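Local coordinates for protein muconate lactonizing enzyme (Corynebacterium glutamicum, PDB 3I4K) that belongs to the muconate lactonizing enzyme family of the enolase superfamily and holds a magnesium ion in its barrel domain, at residues K137-L149 with R159-K171. Numbering follows the deposited sequence.
Sequences KVDVTWALGVLPL and RIEEFGNRSFKLK. With ACY (acetic acid), chain I.
The indole of Trp142 offers a broad flat face, and the side chain of Arg159 folds down upon it in a cation-pi stack, a flat, delocalised cation suiting so wide a ring. Bends at chi2 (-63°) and chi3 lay the arginine along the indole: CD makes a CH-pi contact over the five-membered ring and CZ lies 3.5 Å from the centroid of the six-membered one, with guanidinium and indole planes only 8° apart. Phe163 covers the other guanidinium face with its CD2, so the flat cation fills a slot between two aromatic rings. Asn165 keeps it from turning: its OD1 accepts from both NE and NH2 of Arg159, while its ND2 bonds to Val140 O at 3.1 Å, nearly straight but above the carbonyl plane. NH2 also reaches Gln334, and the indole N-H goes to Glu155. Phe168 meets the indole rim to rim, the two planes 79° apart, and sets its CD1 3.6 Å from Trp142 CB; Leu144 CD1 drops between Phe168 CD1 and Leu170 CD2, a branched side chain fitting the hollow between its neighbours. Trp142, Phe168, Leu144 and Leu170 project towards the helix layer of a right-handed beta-alpha-beta unit in a TIM-type barrel, in which strands 137-144 and 167-171 run parallel and helix 149-163 makes the crossover. Four backbone bonds join the strands, from Trp142 N-Ser167 O to Lys171 N-Leu144 O. On the barrel's inner side, small Ala143 rests its CB 3.9 Å from CD of the extended Lys169, whose NZ forms salt bridges with Glu226, a magnesium ligand, and Glu329, and a hydrogen bond to OXT of a bound acetic acid. Thr141 OG1 and Ser167 OG, small buried hydroxyls that satisfy each other, share a 2.5 Å hydrogen bond. Lys171 CD packs 3.6 Å from Gly145 CA.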
ATOM      1  N   LYS A 137      -1.246  18.663  -9.365  1.00 47.42           N
ATOM      2  CA  LYS A 137       0.006  19.400  -9.519  1.00 48.25           C
ATOM      3  C   LYS A 137       0.841  19.254  -8.246  1.00 47.46           C
ATOM      4  O   LYS A 137       0.299  19.193  -7.141  1.00 45.92           O
ATOM      5  CB  LYS A 137      -0.269  20.877  -9.796  1.00 50.54           C
ATOM      6  CG  LYS A 137      -0.835  21.628  -8.615  1.00 54.55           C
ATOM      7  CD  LYS A 137      -1.070  23.093  -8.951  1.00 58.19           C
ATOM      8  CE  LYS A 137      -1.611  23.846  -7.740  1.00 59.20           C
ATOM      9  NZ  LYS A 137      -1.668  25.318  -7.966  1.00 61.82           N
ATOM     10  N   VAL A 138       2.159  19.209  -8.405  1.00 45.67           N
ATOM     11  CA  VAL A 138       3.060  19.054  -7.268  1.00 45.22           C
ATOM     12  C   VAL A 138       4.155  20.109  -7.252  1.00 45.40           C
ATOM     13  O   VAL A 138       4.447  20.736  -8.273  1.00 45.02           O
ATOM     14  CB  VAL A 138       3.749  17.659  -7.284  1.00 45.32           C
ATOM     15  CG1 VAL A 138       2.707  16.552  -7.178  1.00 44.95           C
ATOM     16  CG2 VAL A 138       4.558  17.484  -8.568  1.00 45.41           C
ATOM     17  N   ASP A 139       4.754  20.322  -6.088  1.00 45.02           N
ATOM     18  CA  ASP A 139       5.847  21.271  -6.002  1.00 43.96           C
ATOM     19  C   ASP A 139       7.096  20.556  -6.501  1.00 41.62           C
ATOM     20  O   ASP A 139       7.205  19.329  -6.411  1.00 39.63           O
ATOM     21  CB  ASP A 139       6.030  21.761  -4.571  1.00 44.64           C
ATOM     22  CG  ASP A 139       4.888  22.658  -4.125  1.00 48.93           C
ATOM     23  OD1 ASP A 139       4.513  23.563  -4.902  1.00 49.66           O
ATOM     24  OD2 ASP A 139       4.364  22.468  -3.008  1.00 50.46           O
ATOM     25  N   VAL A 140       8.029  21.325  -7.047  1.00 41.12           N
ATOM     26  CA  VAL A 140       9.252  20.753  -7.578  1.00 40.48           C
ATOM     27  C   VAL A 140      10.480  21.462  -7.040  1.00 39.36           C
ATOM     28  O   VAL A 140      10.620  22.684  -7.158  1.00 39.94           O
ATOM     29  CB  VAL A 140       9.259  20.809  -9.130  1.00 42.60           C
ATOM     30  CG1 VAL A 140      10.548  20.186  -9.682  1.00 40.00           C
ATOM     31  CG2 VAL A 140       8.049  20.068  -9.673  1.00 42.92           C
ATOM     32  N   THR A 141      11.354  20.676  -6.423  1.00 37.11           N
ATOM     33  CA  THR A 141      12.607  21.169  -5.873  1.00 36.23           C
ATOM     34  C   THR A 141      13.620  21.005  -6.999  1.00 36.40           C
ATOM     35  O   THR A 141      13.661  19.956  -7.645  1.00 35.39           O
ATOM     36  CB  THR A 141      13.075  20.313  -4.660  1.00 36.86           C
ATOM     37  OG1 THR A 141      12.112  20.400  -3.604  1.00 33.85           O
ATOM     38  CG2 THR A 141      14.428  20.796  -4.151  1.00 33.62           C
ATOM     39  N   TRP A 142      14.425  22.035  -7.246  1.00 36.56           N
ATOM     40  CA  TRP A 142      15.430  21.960  -8.304  1.00 38.59           C
ATOM     41  C   TRP A 142      16.778  21.565  -7.709  1.00 35.96           C
ATOM     42  O   TRP A 142      17.259  22.193  -6.767  1.00 34.65           O
ATOM     43  CB  TRP A 142      15.540  23.308  -9.050  1.00 40.83           C
ATOM     44  CG  TRP A 142      16.597  23.330 -10.143  1.00 42.63           C
ATOM     45  CD1 TRP A 142      17.836  23.911 -10.075  1.00 44.68           C
ATOM     46  CD2 TRP A 142      16.520  22.705 -11.437  1.00 42.73           C
ATOM     47  NE1 TRP A 142      18.533  23.683 -11.242  1.00 42.15           N
ATOM     48  CE2 TRP A 142      17.752  22.947 -12.093  1.00 42.72           C
ATOM     49  CE3 TRP A 142      15.534  21.964 -12.103  1.00 43.89           C
ATOM     50  CZ2 TRP A 142      18.024  22.472 -13.386  1.00 42.63           C
ATOM     51  CZ3 TRP A 142      15.805  21.489 -13.400  1.00 45.32           C
ATOM     52  CH2 TRP A 142      17.043  21.748 -14.020  1.00 45.38           C
ATOM     53  N   ALA A 143      17.374  20.510  -8.258  1.00 36.13           N
ATOM     54  CA  ALA A 143      18.665  20.028  -7.778  1.00 39.07           C
ATOM     55  C   ALA A 143      19.811  20.469  -8.692  1.00 40.59           C
ATOM     56  O   ALA A 143      19.726  20.370  -9.914  1.00 42.22           O
ATOM     57  CB  ALA A 143      18.647  18.505  -7.673  1.00 37.47           C
ATOM     58  N   LEU A 144      20.874  20.968  -8.087  1.00 42.33           N
ATOM     59  CA  LEU A 144      22.041  21.382  -8.842  1.00 45.38           C
ATOM     60  C   LEU A 144      23.126  20.342  -8.618  1.00 45.74           C
ATOM     61  O   LEU A 144      23.353  19.914  -7.485  1.00 47.36           O
ATOM     62  CB  LEU A 144      22.563  22.737  -8.354  1.00 44.71           C
ATOM     63  CG  LEU A 144      21.749  24.011  -8.577  1.00 47.45           C
ATOM     64  CD1 LEU A 144      20.637  24.102  -7.536  1.00 48.22           C
ATOM     65  CD2 LEU A 144      22.673  25.219  -8.473  1.00 43.31           C
ATOM     66  N   GLY A 145      23.784  19.914  -9.691  1.00 45.37           N
ATOM     67  CA  GLY A 145      24.874  18.968  -9.534  1.00 42.04           C
ATOM     68  C   GLY A 145      25.977  19.765  -8.855  1.00 41.71           C
ATOM     69  O   GLY A 145      25.777  20.948  -8.572  1.00 39.31           O
ATOM     70  N   VAL A 146      27.125  19.152  -8.580  1.00 42.10           N
ATOM     71  CA  VAL A 146      28.204  19.884  -7.932  1.00 43.78           C
ATOM     72  C   VAL A 146      28.668  20.987  -8.888  1.00 45.06           C
ATOM     73  O   VAL A 146      29.053  20.716 -10.020  1.00 43.35           O
ATOM     74  CB  VAL A 146      29.379  18.942  -7.553  1.00 45.83           C
ATOM     75  CG1 VAL A 146      29.831  18.152  -8.766  1.00 48.79           C
ATOM     76  CG2 VAL A 146      30.535  19.752  -6.972  1.00 44.84           C
ATOM     77  N   LEU A 147      28.593  22.233  -8.424  1.00 45.85           N
ATOM     78  CA  LEU A 147      28.964  23.400  -9.228  1.00 47.37           C
ATOM     79  C   LEU A 147      29.723  24.409  -8.389  1.00 46.51           C
ATOM     80  O   LEU A 147      29.534  24.484  -7.180  1.00 46.65           O
ATOM     81  CB  LEU A 147      27.712  24.120  -9.748  1.00 48.00           C
ATOM     82  CG  LEU A 147      26.715  23.454 -10.689  1.00 52.19           C
ATOM     83  CD1 LEU A 147      25.348  24.103 -10.519  1.00 51.85           C
ATOM     84  CD2 LEU A 147      27.204  23.582 -12.120  1.00 51.05           C
ATOM     85  N   PRO A 148      30.577  25.221  -9.032  1.00 47.44           N
ATOM     86  CA  PRO A 148      31.342  26.233  -8.295  1.00 47.46           C
ATOM     87  C   PRO A 148      30.359  27.236  -7.689  1.00 47.04           C
ATOM     88  O   PRO A 148      29.261  27.423  -8.215  1.00 48.64           O
ATOM     89  CB  PRO A 148      32.221  26.858  -9.382  1.00 46.47           C
ATOM     90  CG  PRO A 148      32.419  25.717 -10.353  1.00 47.91           C
ATOM     91  CD  PRO A 148      31.035  25.120 -10.431  1.00 46.91           C
ATOM     92  N   LEU A 149      30.753  27.882  -6.596  1.00 47.01           N
ATOM     93  CA  LEU A 149      29.890  28.844  -5.916  1.00 47.40           C
ATOM     94  C   LEU A 149      29.151  29.845  -6.802  1.00 49.89           C
ATOM     95  O   LEU A 149      27.931  30.012  -6.682  1.00 51.85           O
ATOM     96  CB  LEU A 149      30.687  29.632  -4.876  1.00 47.37           C
ATOM     97  CG  LEU A 149      29.894  30.784  -4.246  1.00 46.55           C
ATOM     98  CD1 LEU A 149      28.687  30.237  -3.509  1.00 46.07           C
ATOM     99  CD2 LEU A 149      30.788  31.565  -3.297  1.00 48.70           C
ATOM    100  N   ARG A 159      16.803  30.045 -12.215  1.00 49.00           N
ATOM    101  CA  ARG A 159      15.691  29.143 -11.935  1.00 48.93           C
ATOM    102  C   ARG A 159      14.549  29.854 -11.214  1.00 48.65           C
ATOM    103  O   ARG A 159      13.383  29.689 -11.571  1.00 49.23           O
ATOM    104  CB  ARG A 159      16.164  27.950 -11.098  1.00 46.12           C
ATOM    105  CG  ARG A 159      17.120  27.001 -11.813  1.00 47.69           C
ATOM    106  CD  ARG A 159      16.474  26.321 -13.018  1.00 46.42           C
ATOM    107  NE  ARG A 159      15.200  25.698 -12.675  1.00 48.23           N
ATOM    108  CZ  ARG A 159      14.539  24.858 -13.467  1.00 50.05           C
ATOM    109  NH1 ARG A 159      15.035  24.536 -14.656  1.00 49.47           N
ATOM    110  NH2 ARG A 159      13.383  24.339 -13.072  1.00 48.47           N
ATOM    111  N   ILE A 160      14.880  30.647 -10.204  1.00 48.98           N
ATOM    112  CA  ILE A 160      13.854  31.356  -9.455  1.00 52.69           C
ATOM    113  C   ILE A 160      13.005  32.208 -10.387  1.00 55.32           C
ATOM    114  O   ILE A 160      11.775  32.130 -10.381  1.00 55.11           O
ATOM    115  CB  ILE A 160      14.471  32.276  -8.375  1.00 52.24           C
ATOM    116  CG1 ILE A 160      15.077  31.429  -7.252  1.00 51.32           C
ATOM    117  CG2 ILE A 160      13.406  33.220  -7.823  1.00 52.49           C
ATOM    118  CD1 ILE A 160      15.754  32.231  -6.160  1.00 49.68           C
ATOM    119  N   GLU A 161      13.682  33.012 -11.197  1.00 57.30           N
ATOM    120  CA  GLU A 161      13.019  33.913 -12.123  1.00 58.10           C
ATOM    121  C   GLU A 161      12.300  33.254 -13.292  1.00 57.32           C
ATOM    122  O   GLU A 161      11.265  33.748 -13.737  1.00 57.53           O
ATOM    123  CB  GLU A 161      14.035  34.930 -12.647  1.00 61.54           C
ATOM    124  CG  GLU A 161      13.793  36.340 -12.144  1.00 66.49           C
ATOM    125  CD  GLU A 161      12.582  36.981 -12.798  1.00 69.15           C
ATOM    126  OE1 GLU A 161      12.656  37.288 -14.009  1.00 71.70           O
ATOM    127  OE2 GLU A 161      11.556  37.169 -12.108  1.00 70.25           O
ATOM    128  N   GLU A 162      12.821  32.134 -13.779  1.00 55.85           N
ATOM    129  CA  GLU A 162      12.208  31.481 -14.926  1.00 55.93           C
ATOM    130  C   GLU A 162      11.257  30.319 -14.658  1.00 55.53           C
ATOM    131  O   GLU A 162      10.385  30.039 -15.480  1.00 56.43           O
ATOM    132  CB  GLU A 162      13.297  31.021 -15.896  1.00 57.52           C
ATOM    133  CG  GLU A 162      12.751  30.418 -17.178  1.00 62.44           C
ATOM    134  CD  GLU A 162      13.838  29.884 -18.089  1.00 65.36           C
ATOM    135  OE1 GLU A 162      13.497  29.392 -19.186  1.00 67.30           O
ATOM    136  OE2 GLU A 162      15.031  29.954 -17.712  1.00 66.43           O
ATOM    137  N   PHE A 163      11.411  29.635 -13.529  1.00 54.06           N
ATOM    138  CA  PHE A 163      10.535  28.508 -13.230  1.00 52.15           C
ATOM    139  C   PHE A 163       9.817  28.598 -11.887  1.00 50.81           C
ATOM    140  O   PHE A 163       8.872  27.845 -11.629  1.00 50.63           O
ATOM    141  CB  PHE A 163      11.326  27.203 -13.345  1.00 53.71           C
ATOM    142  CG  PHE A 163      11.718  26.870 -14.760  1.00 53.59           C
ATOM    143  CD1 PHE A 163      10.785  26.327 -15.640  1.00 52.95           C
ATOM    144  CD2 PHE A 163      12.996  27.156 -15.229  1.00 52.04           C
ATOM    145  CE1 PHE A 163      11.120  26.076 -16.970  1.00 53.77           C
ATOM    146  CE2 PHE A 163      13.341  26.909 -16.554  1.00 51.58           C
ATOM    147  CZ  PHE A 163      12.403  26.369 -17.427  1.00 52.20           C
ATOM    148  N   GLY A 164      10.263  29.521 -11.039  1.00 49.06           N
ATOM    149  CA  GLY A 164       9.634  29.724  -9.747  1.00 47.27           C
ATOM    150  C   GLY A 164       9.946  28.750  -8.623  1.00 47.29           C
ATOM    151  O   GLY A 164       9.270  28.782  -7.595  1.00 46.45           O
ATOM    152  N   ASN A 165      10.955  27.897  -8.789  1.00 47.65           N
ATOM    153  CA  ASN A 165      11.297  26.938  -7.737  1.00 46.30           C
ATOM    154  C   ASN A 165      11.520  27.656  -6.416  1.00 45.71           C
ATOM    155  O   ASN A 165      12.283  28.618  -6.341  1.00 44.29           O
ATOM    156  CB  ASN A 165      12.552  26.145  -8.098  1.00 46.96           C
ATOM    157  CG  ASN A 165      12.459  25.493  -9.461  1.00 50.01           C
ATOM    158  OD1 ASN A 165      12.855  26.082 -10.472  1.00 52.27           O
ATOM    159  ND2 ASN A 165      11.927  24.278  -9.500  1.00 47.69           N
ATOM    160  N   ARG A 166      10.849  27.178  -5.373  1.00 43.88           N
ATOM    161  CA  ARG A 166      10.956  27.771  -4.049  1.00 44.99           C
ATOM    162  C   ARG A 166      11.936  26.985  -3.174  1.00 42.67           C
ATOM    163  O   ARG A 166      12.235  27.381  -2.049  1.00 43.28           O
ATOM    164  CB  ARG A 166       9.576  27.800  -3.389  1.00 49.38           C
ATOM    165  CG  ARG A 166       8.456  28.214  -4.337  1.00 54.70           C
ATOM    166  CD  ARG A 166       7.444  29.074  -3.613  1.00 60.33           C
ATOM    167  NE  ARG A 166       8.092  30.241  -3.014  1.00 64.73           N
ATOM    168  CZ  ARG A 166       7.463  31.153  -2.276  1.00 68.02           C
ATOM    169  NH1 ARG A 166       6.161  31.039  -2.039  1.00 67.59           N
ATOM    170  NH2 ARG A 166       8.137  32.188  -1.785  1.00 70.06           N
ATOM    171  N   SER A 167      12.427  25.866  -3.698  1.00 41.41           N
ATOM    172  CA  SER A 167      13.380  25.037  -2.975  1.00 40.57           C
ATOM    173  C   SER A 167      14.453  24.498  -3.919  1.00 39.40           C
ATOM    174  O   SER A 167      14.171  24.134  -5.073  1.00 38.35           O
ATOM    175  CB  SER A 167      12.662  23.867  -2.274  1.00 39.28           C
ATOM    176  OG  SER A 167      12.231  22.883  -3.203  1.00 39.26           O
ATOM    177  N   PHE A 168      15.681  24.446  -3.410  1.00 38.94           N
ATOM    178  CA  PHE A 168      16.827  23.969  -4.173  1.00 39.79           C
ATOM    179  C   PHE A 168      17.655  22.939  -3.403  1.00 37.80           C
ATOM    180  O   PHE A 168      17.894  23.077  -2.205  1.00 34.85           O
ATOM    181  CB  PHE A 168      17.702  25.162  -4.561  1.00 41.35           C
ATOM    182  CG  PHE A 168      17.052  26.081  -5.549  1.00 41.88           C
ATOM    183  CD1 PHE A 168      17.092  25.794  -6.914  1.00 43.47           C
ATOM    184  CD2 PHE A 168      16.357  27.207  -5.117  1.00 43.29           C
ATOM    185  CE1 PHE A 168      16.446  26.615  -7.833  1.00 43.46           C
ATOM    186  CE2 PHE A 168      15.708  28.032  -6.026  1.00 42.69           C
ATOM    187  CZ  PHE A 168      15.752  27.736  -7.388  1.00 43.92           C
ATOM    188  N   LYS A 169      18.084  21.908  -4.118  1.00 37.80           N
ATOM    189  CA  LYS A 169      18.894  20.832  -3.556  1.00 39.21           C
ATOM    190  C   LYS A 169      20.303  20.904  -4.164  1.00 39.84           C
ATOM    191  O   LYS A 169      20.462  20.887  -5.392  1.00 39.30           O
ATOM    192  CB  LYS A 169      18.234  19.494  -3.880  1.00 37.35           C
ATOM    193  CG  LYS A 169      19.046  18.255  -3.578  1.00 37.45           C
ATOM    194  CD  LYS A 169      18.264  17.039  -4.040  1.00 33.36           C
ATOM    195  CE  LYS A 169      19.137  15.825  -4.188  1.00 28.42           C
ATOM    196  NZ  LYS A 169      18.297  14.638  -4.493  1.00 32.15           N
ATOM    197  N   LEU A 170      21.313  20.989  -3.299  1.00 39.68           N
ATOM    198  CA  LEU A 170      22.712  21.077  -3.718  1.00 40.00           C
ATOM    199  C   LEU A 170      23.490  19.779  -3.487  1.00 40.52           C
ATOM    200  O   LEU A 170      23.705  19.368  -2.341  1.00 38.10           O
ATOM    201  CB  LEU A 170      23.410  22.200  -2.952  1.00 39.86           C
ATOM    202  CG  LEU A 170      22.800  23.596  -3.065  1.00 43.92           C
ATOM    203  CD1 LEU A 170      23.380  24.513  -2.008  1.00 42.56           C
ATOM    204  CD2 LEU A 170      23.066  24.130  -4.451  1.00 45.12           C
ATOM    205  N   LYS A 171      23.920  19.140  -4.569  1.00 40.07           N
ATOM    206  CA  LYS A 171      24.688  17.909  -4.453  1.00 39.78           C
ATOM    207  C   LYS A 171      26.080  18.268  -3.920  1.00 39.68           C
ATOM    208  O   LYS A 171      26.601  19.339  -4.214  1.00 40.19           O
ATOM    209  CB  LYS A 171      24.794  17.216  -5.822  1.00 40.18           C
ATOM    210  CG  LYS A 171      23.494  16.543  -6.294  1.00 41.69           C
ATOM    211  CD  LYS A 171      23.555  16.122  -7.767  1.00 42.89           C
ATOM    212  CE  LYS A 171      22.429  15.154  -8.164  1.00 43.69           C
ATOM    213  NZ  LYS A 171      21.029  15.670  -8.068  1.00 45.96           N
TER
HETATM  214  C   ACY I 384      19.738  11.232  -5.988  1.00 34.04           C
HETATM  215  O   ACY I 384      20.554  10.575  -5.363  1.00 32.46           O
HETATM  216  OXT ACY I 384      18.840  11.975  -5.340  1.00 34.02           O
HETATM  217  CH3 ACY I 384      19.728  11.214  -7.495  1.00 34.85           C
HETATM  218  O   HOH W   1       9.033  24.842  -5.881  1.00 37.22           O